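Local coordinates for protein guanine nucleotide exchange factor p115rhogef (Homo sapiens, PDB 1IAP) that probably activates Rho as a guanine nucleotide exchange factor and, through its N-terminal RGS domain, takes part in regulating heterotrimeric G-protein signalling, at residues K12-L22 / I181-V190; P33-L43 / V98-V109. All blocks are in the same frame, centred on the assembly; numbering follows the deposited sequence.

Along the chain the four segments run 12-22, 33-43, 98-109 and 181-190, so interaction 1 pairs the outer two and interaction 2 the inner two. Their centres lie 15 Å apart in one all-helical RGS-like domain. Interaction 1 brings the beginning and end of the modelled chain together, helix 15-28 against helix 171-187; interaction 2 sets helix 32-43 against helices 91-103 and 106-121. Helices 15-28 and 32-43 follow each other directly, and the two contacts meet at several points, among them Leu-22 CD1, 3.5 Å from Leu-34 CD2. With Lys-12 salt-bridged to Asp-41, helix 32-43 stands between the terminal helix pair and the middle of the chain, making the contacts parts of one continuous core.

Interaction 1 (K12-L22 / I181-V190); sequences KRRPAHLMALL and IGLYMRHLGV
Met-185 reaches from helix 171-187 into a hole formed by Pro-15, Leu-18, Met-19 and Leu-22 of helix 15-28, a knobs-into-holes fit. The helix segments run antiparallel at 168°, with axes 11.2 Å apart, so long side chains must span the gap. Met-185 does so with its CE, which stops 3.7 Å from Leu-18 CD2 and also touches the Met-19 sulfur. Beyond it the packing stays close: Met-19 SD meets Ile-181 CG2 at 3.7 Å, while Leu-22 and Ile-181 lie alongside, pointing opposite ways, Leu-22 CG 3.7 Å from Ile-181 CD1.

Tyr-184 flanks this seam. Its CG stands anti to the backbone N (chi1 -172°), which carries the ring toward the N-terminal end of the partner helix, where Leu-18 CD2 approaches CE2 to 3.4 Å. At the ring edge, OH donates to Lys-12 O over 2.8 Å, the donor tilted 34° from the carbonyl plane. A phenylalanine here would keep the ring but would probably leave the carbonyl of Lys-12 without this donor and the turn before helix 15-28 less firmly fixed.

Toward solvent, Leu-188 is the partly exposed member of the contact; its CD1 lies beside Pro-15 CB, and its CD2 is 3.6 Å from Lys-12 O. Pro-15 itself stays buried under helix 142-162, with Val-190 CG2 3.7 Å from its CB. Leu-188 and Val-190 follow the helix end, where Gly-189, at positive phi, completes a Schellman motif: Val-190 N returns to Met-185 O and Gly-189 N to Arg-186 O. The amine of Lys-12 leads away to a salt bridge with Asp-41.

Apolar packing of this kind fixes little direction, so the one bond from Tyr-184 OH to Lys-12 O is likely what sets the ring's position against the loop.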
loop_
_atom_site.group_PDB
_atom_site.type_symbol
_atom_site.label_atom_id
_atom_site.label_comp_id
_atom_site.label_asym_id
_atom_site.label_seq_id
_atom_site.Cartn_x
_atom_site.Cartn_y
_atom_site.Cartn_z
ATOM N N LYS A 12 -1.660 -3.577 -7.392
ATOM C CA LYS A 12 -0.388 -3.547 -6.671
ATOM C C LYS A 12 0.846 -3.462 -7.572
ATOM O O LYS A 12 1.911 -3.052 -7.119
ATOM C CB LYS A 12 -0.268 -4.770 -5.752
ATOM C CG LYS A 12 -0.017 -6.071 -6.496
ATOM C CD LYS A 12 0.185 -7.251 -5.557
ATOM C CE LYS A 12 0.652 -8.469 -6.343
ATOM N NZ LYS A 12 0.786 -9.683 -5.495
ATOM N N ARG A 13 0.690 -3.841 -8.840
ATOM C CA ARG A 13 1.783 -3.834 -9.810
ATOM C C ARG A 13 1.777 -2.635 -10.757
ATOM O O ARG A 13 2.712 -2.455 -11.536
ATOM C CB ARG A 13 1.736 -5.116 -10.644
ATOM C CG ARG A 13 1.602 -6.380 -9.817
ATOM C CD ARG A 13 1.445 -7.614 -10.685
ATOM N NE ARG A 13 1.227 -8.814 -9.878
ATOM C CZ ARG A 13 0.788 -9.974 -10.359
ATOM N NH1 ARG A 13 0.522 -10.101 -11.652
ATOM N NH2 ARG A 13 0.601 -11.003 -9.543
ATOM N N ARG A 14 0.722 -1.824 -10.701
ATOM C CA ARG A 14 0.588 -0.655 -11.575
ATOM C C ARG A 14 0.765 0.607 -10.730
ATOM O O ARG A 14 -0.193 1.127 -10.158
ATOM C CB ARG A 14 -0.788 -0.680 -12.237
ATOM C CG ARG A 14 -1.203 -2.078 -12.734
ATOM C CD ARG A 14 -0.912 -2.323 -14.214
ATOM N NE ARG A 14 0.497 -2.189 -14.581
ATOM C CZ ARG A 14 1.404 -3.157 -14.475
ATOM N NH1 ARG A 14 1.064 -4.348 -14.002
ATOM N NH2 ARG A 14 2.650 -2.941 -14.874
ATOM N N PRO A 15 1.995 1.146 -10.698
ATOM C CA PRO A 15 2.358 2.341 -9.928
ATOM C C PRO A 15 1.498 3.590 -10.077
ATOM O O PRO A 15 1.152 4.212 -9.075
ATOM C CB PRO A 15 3.824 2.569 -10.316
ATOM C CG PRO A 15 3.905 2.007 -11.698
ATOM C CD PRO A 15 3.089 0.753 -11.609
ATOM N N ALA A 16 1.146 3.957 -11.307
ATOM C CA ALA A 16 0.323 5.145 -11.537
ATOM C C ALA A 16 -1.107 4.922 -11.050
ATOM O O ALA A 16 -1.683 5.766 -10.364
ATOM C CB ALA A 16 0.326 5.514 -13.011
ATOM N N HIS A 17 -1.669 3.774 -11.410
ATOM C CA HIS A 17 -3.026 3.428 -11.008
ATOM C C HIS A 17 -3.099 3.298 -9.494
ATOM O O HIS A 17 -4.032 3.804 -8.873
ATOM C CB HIS A 17 -3.479 2.155 -11.727
ATOM C CG HIS A 17 -3.476 2.302 -13.217
ATOM N ND1 HIS A 17 -4.633 2.393 -13.960
ATOM C CD2 HIS A 17 -2.453 2.493 -14.086
ATOM C CE1 HIS A 17 -4.323 2.647 -15.220
ATOM N NE2 HIS A 17 -3.007 2.713 -15.322
ATOM N N LEU A 18 -2.051 2.729 -8.900
ATOM C CA LEU A 18 -1.981 2.572 -7.453
ATOM C C LEU A 18 -1.913 3.933 -6.749
ATOM O O LEU A 18 -2.574 4.134 -5.732
ATOM C CB LEU A 18 -0.788 1.686 -7.067
ATOM C CG LEU A 18 -0.691 1.306 -5.590
ATOM C CD1 LEU A 18 -1.981 0.610 -5.143
ATOM C CD2 LEU A 18 0.506 0.394 -5.378
ATOM N N MET A 19 -1.123 4.866 -7.286
ATOM C CA MET A 19 -1.028 6.207 -6.705
ATOM C C MET A 19 -2.392 6.910 -6.671
ATOM O O MET A 19 -2.704 7.606 -5.710
ATOM C CB MET A 19 -0.020 7.084 -7.461
ATOM C CG MET A 19 1.442 6.876 -7.059
ATOM S SD MET A 19 1.713 7.047 -5.269
ATOM C CE MET A 19 0.973 8.646 -4.943
ATOM N N ALA A 20 -3.181 6.762 -7.734
ATOM C CA ALA A 20 -4.503 7.387 -7.794
ATOM C C ALA A 20 -5.380 6.787 -6.697
ATOM O O ALA A 20 -6.059 7.507 -5.964
ATOM C CB ALA A 20 -5.143 7.167 -9.181
ATOM N N LEU A 21 -5.320 5.465 -6.563
ATOM C CA LEU A 21 -6.093 4.754 -5.549
ATOM C C LEU A 21 -5.657 5.204 -4.158
ATOM O O LEU A 21 -6.494 5.465 -3.296
ATOM C CB LEU A 21 -5.896 3.242 -5.695
ATOM C CG LEU A 21 -6.470 2.344 -4.596
ATOM C CD1 LEU A 21 -7.991 2.453 -4.565
ATOM C CD2 LEU A 21 -6.040 0.900 -4.838
ATOM N N LEU A 22 -4.343 5.301 -3.953
ATOM C CA LEU A 22 -3.787 5.717 -2.676
ATOM C C LEU A 22 -4.261 7.109 -2.292
ATOM O O LEU A 22 -4.647 7.333 -1.147
ATOM C CB LEU A 22 -2.251 5.686 -2.715
ATOM C CG LEU A 22 -1.442 4.575 -2.030
ATOM C CD1 LEU A 22 -2.310 3.596 -1.264
ATOM C CD2 LEU A 22 -0.594 3.856 -3.050
ATOM N N ILE A 181 3.792 5.031 1.631
ATOM C CA ILE A 181 3.609 5.005 0.181
ATOM C C ILE A 181 4.984 5.087 -0.484
ATOM O O ILE A 181 5.274 4.337 -1.413
ATOM C CB ILE A 181 2.692 6.164 -0.296
ATOM C CG1 ILE A 181 1.262 5.917 0.198
ATOM C CG2 ILE A 181 2.698 6.265 -1.813
ATOM C CD1 ILE A 181 0.338 7.116 0.074
ATOM N N GLY A 182 5.846 5.944 0.052
ATOM C CA GLY A 182 7.184 6.091 -0.497
ATOM C C GLY A 182 7.940 4.776 -0.513
ATOM O O GLY A 182 8.552 4.409 -1.520
ATOM N N LEU A 183 7.846 4.037 0.589
ATOM C CA LEU A 183 8.526 2.757 0.718
ATOM C C LEU A 183 8.093 1.761 -0.349
ATOM O O LEU A 183 8.930 1.145 -1.013
ATOM C CB LEU A 183 8.292 2.168 2.116
ATOM C CG LEU A 183 9.084 0.907 2.483
ATOM C CD1 LEU A 183 10.573 1.226 2.494
ATOM C CD2 LEU A 183 8.644 0.406 3.848
ATOM N N TYR A 184 6.787 1.631 -0.544
ATOM C CA TYR A 184 6.271 0.693 -1.527
ATOM C C TYR A 184 6.535 1.124 -2.971
ATOM O O TYR A 184 6.798 0.284 -3.833
ATOM C CB TYR A 184 4.774 0.444 -1.310
ATOM C CG TYR A 184 4.248 -0.671 -2.181
ATOM C CD1 TYR A 184 4.463 -2.006 -1.838
ATOM C CD2 TYR A 184 3.583 -0.399 -3.371
ATOM C CE1 TYR A 184 4.035 -3.043 -2.666
ATOM C CE2 TYR A 184 3.150 -1.430 -4.205
ATOM C CZ TYR A 184 3.379 -2.744 -3.844
ATOM O OH TYR A 184 2.947 -3.761 -4.659
ATOM N N MET A 185 6.436 2.422 -3.241
ATOM C CA MET A 185 6.677 2.931 -4.592
ATOM C C MET A 185 8.124 2.661 -5.008
ATOM O O MET A 185 8.398 2.314 -6.152
ATOM C CB MET A 185 6.365 4.431 -4.670
ATOM C CG MET A 185 4.874 4.753 -4.799
ATOM S SD MET A 185 4.166 4.110 -6.369
ATOM C CE MET A 185 2.579 3.451 -5.778
ATOM N N ARG A 186 9.039 2.795 -4.056
ATOM C CA ARG A 186 10.460 2.549 -4.294
ATOM C C ARG A 186 10.634 1.082 -4.704
ATOM O O ARG A 186 11.474 0.753 -5.540
ATOM C CB ARG A 186 11.226 2.841 -3.010
ATOM C CG ARG A 186 12.714 3.036 -3.158
ATOM C CD ARG A 186 13.265 3.606 -1.860
ATOM N NE ARG A 186 12.576 4.844 -1.500
ATOM C CZ ARG A 186 12.085 5.121 -0.294
ATOM N NH1 ARG A 186 12.201 4.249 0.701
ATOM N NH2 ARG A 186 11.461 6.273 -0.089
ATOM N N HIS A 187 9.781 0.221 -4.148
ATOM C CA HIS A 187 9.786 -1.209 -4.442
ATOM C C HIS A 187 9.345 -1.461 -5.888
ATOM O O HIS A 187 9.721 -2.461 -6.498
ATOM C CB HIS A 187 8.851 -1.934 -3.468
ATOM C CG HIS A 187 8.757 -3.410 -3.696
ATOM N ND1 HIS A 187 7.684 -3.997 -4.329
ATOM C CD2 HIS A 187 9.596 -4.419 -3.362
ATOM C CE1 HIS A 187 7.864 -5.304 -4.374
ATOM N NE2 HIS A 187 9.017 -5.586 -3.794
ATOM N N LEU A 188 8.537 -0.553 -6.429
ATOM C CA LEU A 188 8.065 -0.675 -7.805
ATOM C C LEU A 188 8.995 0.050 -8.777
ATOM O O LEU A 188 8.698 0.151 -9.965
ATOM C CB LEU A 188 6.643 -0.121 -7.941
ATOM C CG LEU A 188 5.542 -0.784 -7.109
ATOM C CD1 LEU A 188 4.213 -0.086 -7.382
ATOM C CD2 LEU A 188 5.451 -2.274 -7.440
ATOM N N GLY A 189 10.115 0.559 -8.266
ATOM C CA GLY A 189 11.067 1.264 -9.110
ATOM C C GLY A 189 10.750 2.740 -9.278
ATOM O O GLY A 189 11.392 3.437 -10.069
ATOM N N VAL A 190 9.760 3.221 -8.528
ATOM C CA VAL A 190 9.353 4.617 -8.599
ATOM C C VAL A 190 10.252 5.457 -7.703
ATOM O O VAL A 190 10.246 5.312 -6.478
ATOM C CB VAL A 190 7.868 4.786 -8.201
ATOM C CG1 VAL A 190 7.470 6.261 -8.175
ATOM C CG2 VAL A 190 6.984 4.023 -9.174
#

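Interaction 2 (P33-L43 / V98-V109)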
loop_
_atom_site.group_PDB
_atom_site.type_symbol
_atom_site.label_atom_id
_atom_site.label_comp_id
_atom_site.label_asym_id
_atom_site.label_seq_id
_atom_site.Cartn_x
_atom_site.Cartn_y
_atom_site.Cartn_z
ATOM N N PRO A 33 -5.144 -0.233 6.372
ATOM C CA PRO A 33 -5.428 -1.518 5.726
ATOM C C PRO A 33 -4.782 -1.736 4.358
ATOM O O PRO A 33 -4.158 -2.771 4.126
ATOM C CB PRO A 33 -6.953 -1.520 5.644
ATOM C CG PRO A 33 -7.339 -0.783 6.885
ATOM C CD PRO A 33 -6.389 0.389 6.854
ATOM N N LEU A 34 -4.937 -0.775 3.455
ATOM C CA LEU A 34 -4.360 -0.897 2.121
ATOM C C LEU A 34 -2.836 -0.853 2.180
ATOM O O LEU A 34 -2.179 -1.659 1.545
ATOM C CB LEU A 34 -4.876 0.213 1.192
ATOM C CG LEU A 34 -4.338 0.260 -0.251
ATOM C CD1 LEU A 34 -4.605 -1.055 -0.992
ATOM C CD2 LEU A 34 -4.983 1.419 -0.995
ATOM N N LEU A 35 -2.290 0.069 2.970
ATOM C CA LEU A 35 -0.841 0.201 3.094
ATOM C C LEU A 35 -0.224 -1.062 3.685
ATOM O O LEU A 35 0.865 -1.474 3.290
ATOM C CB LEU A 35 -0.488 1.416 3.952
ATOM C CG LEU A 35 -0.864 2.776 3.354
ATOM C CD1 LEU A 35 -0.616 3.869 4.372
ATOM C CD2 LEU A 35 -0.082 3.022 2.067
ATOM N N CYS A 36 -0.943 -1.672 4.619
ATOM C CA CYS A 36 -0.502 -2.896 5.274
ATOM C C CYS A 36 -0.387 -4.034 4.255
ATOM O O CYS A 36 0.621 -4.741 4.206
ATOM C CB CYS A 36 -1.486 -3.261 6.390
ATOM S SG CYS A 36 -1.153 -4.825 7.210
ATOM N N CYS A 37 -1.409 -4.178 3.415
ATOM C CA CYS A 37 -1.426 -5.215 2.390
ATOM C C CYS A 37 -0.282 -5.043 1.393
ATOM O O CYS A 37 0.331 -6.022 0.969
ATOM C CB CYS A 37 -2.762 -5.212 1.642
ATOM S SG CYS A 37 -4.158 -5.878 2.582
ATOM N N LEU A 38 0.003 -3.797 1.021
ATOM C CA LEU A 38 1.079 -3.519 0.071
ATOM C C LEU A 38 2.441 -3.871 0.674
ATOM O O LEU A 38 3.276 -4.487 0.015
ATOM C CB LEU A 38 1.049 -2.046 -0.362
ATOM C CG LEU A 38 -0.222 -1.536 -1.053
ATOM C CD1 LEU A 38 -0.091 -0.039 -1.385
ATOM C CD2 LEU A 38 -0.488 -2.338 -2.318
ATOM N N HIS A 39 2.654 -3.503 1.937
ATOM C CA HIS A 39 3.924 -3.794 2.597
ATOM C C HIS A 39 4.108 -5.288 2.846
ATOM O O HIS A 39 5.234 -5.791 2.850
ATOM C CB HIS A 39 4.046 -3.018 3.904
ATOM C CG HIS A 39 4.353 -1.565 3.715
ATOM N ND1 HIS A 39 5.006 -0.815 4.665
ATOM C CD2 HIS A 39 4.098 -0.726 2.681
ATOM C CE1 HIS A 39 5.138 0.427 4.230
ATOM N NE2 HIS A 39 4.596 0.505 3.028
ATOM N N ALA A 40 2.996 -5.991 3.038
ATOM C CA ALA A 40 3.020 -7.432 3.276
ATOM C C ALA A 40 3.450 -8.152 2.006
ATOM O O ALA A 40 4.168 -9.150 2.057
ATOM C CB ALA A 40 1.648 -7.912 3.710
ATOM N N ASP A 41 3.011 -7.630 0.864
ATOM C CA ASP A 41 3.355 -8.207 -0.425
ATOM C C ASP A 41 4.839 -7.970 -0.689
ATOM O O ASP A 41 5.545 -8.841 -1.196
ATOM C CB ASP A 41 2.521 -7.558 -1.528
ATOM C CG ASP A 41 2.679 -8.259 -2.860
ATOM O OD1 ASP A 41 3.563 -7.858 -3.643
ATOM O OD2 ASP A 41 1.923 -9.219 -3.112
ATOM N N MET A 42 5.289 -6.770 -0.343
ATOM C CA MET A 42 6.674 -6.350 -0.502
ATOM C C MET A 42 7.589 -7.250 0.330
ATOM O O MET A 42 8.695 -7.591 -0.096
ATOM C CB MET A 42 6.796 -4.884 -0.068
ATOM C CG MET A 42 8.197 -4.314 -0.020
ATOM S SD MET A 42 8.119 -2.519 0.201
ATOM C CE MET A 42 7.591 -2.424 1.889
ATOM N N LEU A 43 7.099 -7.648 1.504
ATOM C CA LEU A 43 7.835 -8.523 2.416
ATOM C C LEU A 43 8.041 -9.902 1.801
ATOM O O LEU A 43 9.088 -10.527 1.989
ATOM C CB LEU A 43 7.073 -8.672 3.735
ATOM C CG LEU A 43 7.552 -7.868 4.943
ATOM C CD1 LEU A 43 7.678 -6.393 4.598
ATOM C CD2 LEU A 43 6.581 -8.072 6.092
ATOM N N VAL A 98 1.740 -12.688 8.821
ATOM C CA VAL A 98 1.510 -11.790 7.694
ATOM C C VAL A 98 0.245 -12.174 6.924
ATOM O O VAL A 98 -0.611 -11.324 6.680
ATOM C CB VAL A 98 2.727 -11.762 6.732
ATOM C CG1 VAL A 98 2.403 -10.952 5.482
ATOM C CG2 VAL A 98 3.922 -11.161 7.431
ATOM N N GLN A 99 0.115 -13.451 6.564
ATOM C CA GLN A 99 -1.061 -13.915 5.825
ATOM C C GLN A 99 -2.369 -13.727 6.597
ATOM O O GLN A 99 -3.389 -13.363 6.012
ATOM C CB GLN A 99 -0.901 -15.382 5.402
ATOM C CG GLN A 99 0.320 -15.671 4.526
ATOM C CD GLN A 99 0.299 -14.968 3.169
ATOM O OE1 GLN A 99 -0.287 -13.895 3.007
ATOM N NE2 GLN A 99 0.962 -15.574 2.188
ATOM N N GLU A 100 -2.339 -13.975 7.908
ATOM C CA GLU A 100 -3.527 -13.815 8.746
ATOM C C GLU A 100 -3.903 -12.345 8.878
ATOM O O GLU A 100 -5.085 -11.998 8.918
ATOM C CB GLU A 100 -3.308 -14.413 10.137
ATOM C CG GLU A 100 -3.329 -15.932 10.182
ATOM C CD GLU A 100 -3.296 -16.473 11.604
ATOM O OE1 GLU A 100 -4.305 -16.315 12.327
ATOM O OE2 GLU A 100 -2.261 -17.052 12.000
ATOM N N VAL A 101 -2.894 -11.487 8.973
ATOM C CA VAL A 101 -3.129 -10.053 9.079
ATOM C C VAL A 101 -3.704 -9.536 7.758
ATOM O O VAL A 101 -4.665 -8.770 7.753
ATOM C CB VAL A 101 -1.832 -9.284 9.406
ATOM C CG1 VAL A 101 -2.021 -7.790 9.138
ATOM C CG2 VAL A 101 -1.442 -9.504 10.871
ATOM N N VAL A 102 -3.120 -9.977 6.647
ATOM C CA VAL A 102 -3.563 -9.567 5.315
ATOM C C VAL A 102 -4.984 -10.052 5.045
ATOM O O VAL A 102 -5.800 -9.318 4.496
ATOM C CB VAL A 102 -2.623 -10.102 4.209
ATOM C CG1 VAL A 102 -3.212 -9.837 2.819
ATOM C CG2 VAL A 102 -1.262 -9.444 4.319
ATOM N N GLN A 103 -5.287 -11.273 5.476
ATOM C CA GLN A 103 -6.615 -11.844 5.271
ATOM C C GLN A 103 -7.681 -10.989 5.956
ATOM O O GLN A 103 -8.736 -10.722 5.375
ATOM C CB GLN A 103 -6.654 -13.286 5.795
ATOM C CG GLN A 103 -7.773 -14.139 5.217
ATOM C CD GLN A 103 -9.125 -13.862 5.851
ATOM O OE1 GLN A 103 -10.123 -13.676 5.154
ATOM N NE2 GLN A 103 -9.164 -13.844 7.179
ATOM N N SER A 104 -7.379 -10.522 7.165
ATOM C CA SER A 104 -8.303 -9.693 7.937
ATOM C C SER A 104 -8.506 -8.268 7.408
ATOM O O SER A 104 -9.324 -7.517 7.946
ATOM C CB SER A 104 -7.868 -9.641 9.404
ATOM O OG SER A 104 -6.547 -9.142 9.530
ATOM N N GLN A 105 -7.750 -7.884 6.381
ATOM C CA GLN A 105 -7.874 -6.546 5.798
ATOM C C GLN A 105 -8.634 -6.589 4.470
ATOM O O GLN A 105 -9.056 -5.551 3.959
ATOM C CB GLN A 105 -6.492 -5.921 5.545
ATOM C CG GLN A 105 -5.518 -5.969 6.707
ATOM C CD GLN A 105 -6.023 -5.261 7.945
ATOM O OE1 GLN A 105 -6.448 -4.105 7.888
ATOM N NE2 GLN A 105 -5.967 -5.949 9.081
ATOM N N GLN A 106 -8.800 -7.788 3.917
ATOM C CA GLN A 106 -9.484 -7.969 2.635
ATOM C C GLN A 106 -10.847 -7.296 2.502
ATOM O O GLN A 106 -11.146 -6.717 1.459
ATOM C CB GLN A 106 -9.595 -9.458 2.285
ATOM C CG GLN A 106 -8.259 -10.127 1.973
ATOM C CD GLN A 106 -7.506 -9.441 0.843
ATOM O OE1 GLN A 106 -6.357 -9.028 1.009
ATOM N NE2 GLN A 106 -8.151 -9.319 -0.315
ATOM N N VAL A 107 -11.669 -7.361 3.548
ATOM C CA VAL A 107 -12.993 -6.740 3.509
ATOM C C VAL A 107 -12.918 -5.219 3.329
ATOM O O VAL A 107 -13.545 -4.670 2.423
ATOM C CB VAL A 107 -13.829 -7.079 4.772
ATOM C CG1 VAL A 107 -15.102 -6.230 4.818
ATOM C CG2 VAL A 107 -14.201 -8.556 4.768
ATOM N N ALA A 108 -12.145 -4.549 4.182
ATOM C CA ALA A 108 -11.998 -3.095 4.116
ATOM C C ALA A 108 -11.400 -2.638 2.789
ATOM O O ALA A 108 -11.927 -1.722 2.152
ATOM C CB ALA A 108 -11.146 -2.595 5.271
ATOM N N VAL A 109 -10.304 -3.275 2.383
ATOM C CA VAL A 109 -9.629 -2.942 1.127
ATOM C C VAL A 109 -10.559 -3.227 -0.047
ATOM O O VAL A 109 -10.595 -2.470 -1.021
ATOM C CB VAL A 109 -8.313 -3.739 0.962
ATOM C CG1 VAL A 109 -7.709 -3.501 -0.424
ATOM C CG2 VAL A 109 -7.322 -3.346 2.054
#
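This is an antiparallel, largely buried helix contact near the middle of the domain, in which Pro-33, Cys-37 and Ala-40 of helix 32-43 lie opposite Gln-105, Val-102 and Val-98 in backbone register. The axes of helix segments 33-43 and 98-103 approach to 9.8 Å and cross at -150°. The shortest side-chain contact is at Ala-40, whose CB sits 3.3 Å from Val-102 CG2, tighter than usual carbon packing, and 3.6 Å from Val-98 CG1. One turn back, Cys-36 SG lies against Val-101 CG1 at 3.6 Å.

The second partner is not one straight rod. Within the all-helical RGS-like fold, helix 91-103 gives way to helix 106-121 through a type I turn from Gln-103 to Gln-106, and helix 32-43 packs against both arms. Cys-37 bridges the join; with SG anti to its carbonyl carbon (chi1 -74°), the sulfur meets Gln-105 CB at 3.8 Å and also touches Val-102 and Val-109. Gln-105 runs across the proline ring, its OE1 3.5 Å from Pro-33 CB, while NE2 makes weak hydrogen bonds to Val-101 O and to Pro-72 O. Ser-104 OG donates to that same Val-101 carbonyl oxygen, O, at 2.6 Å, tying the turn to the preceding helix. Past the turn, Val-109 CG2 rests on the peptide link from Pro-33 to Leu-34, and its CG1 is 4.0 Å from Leu-34 CD1.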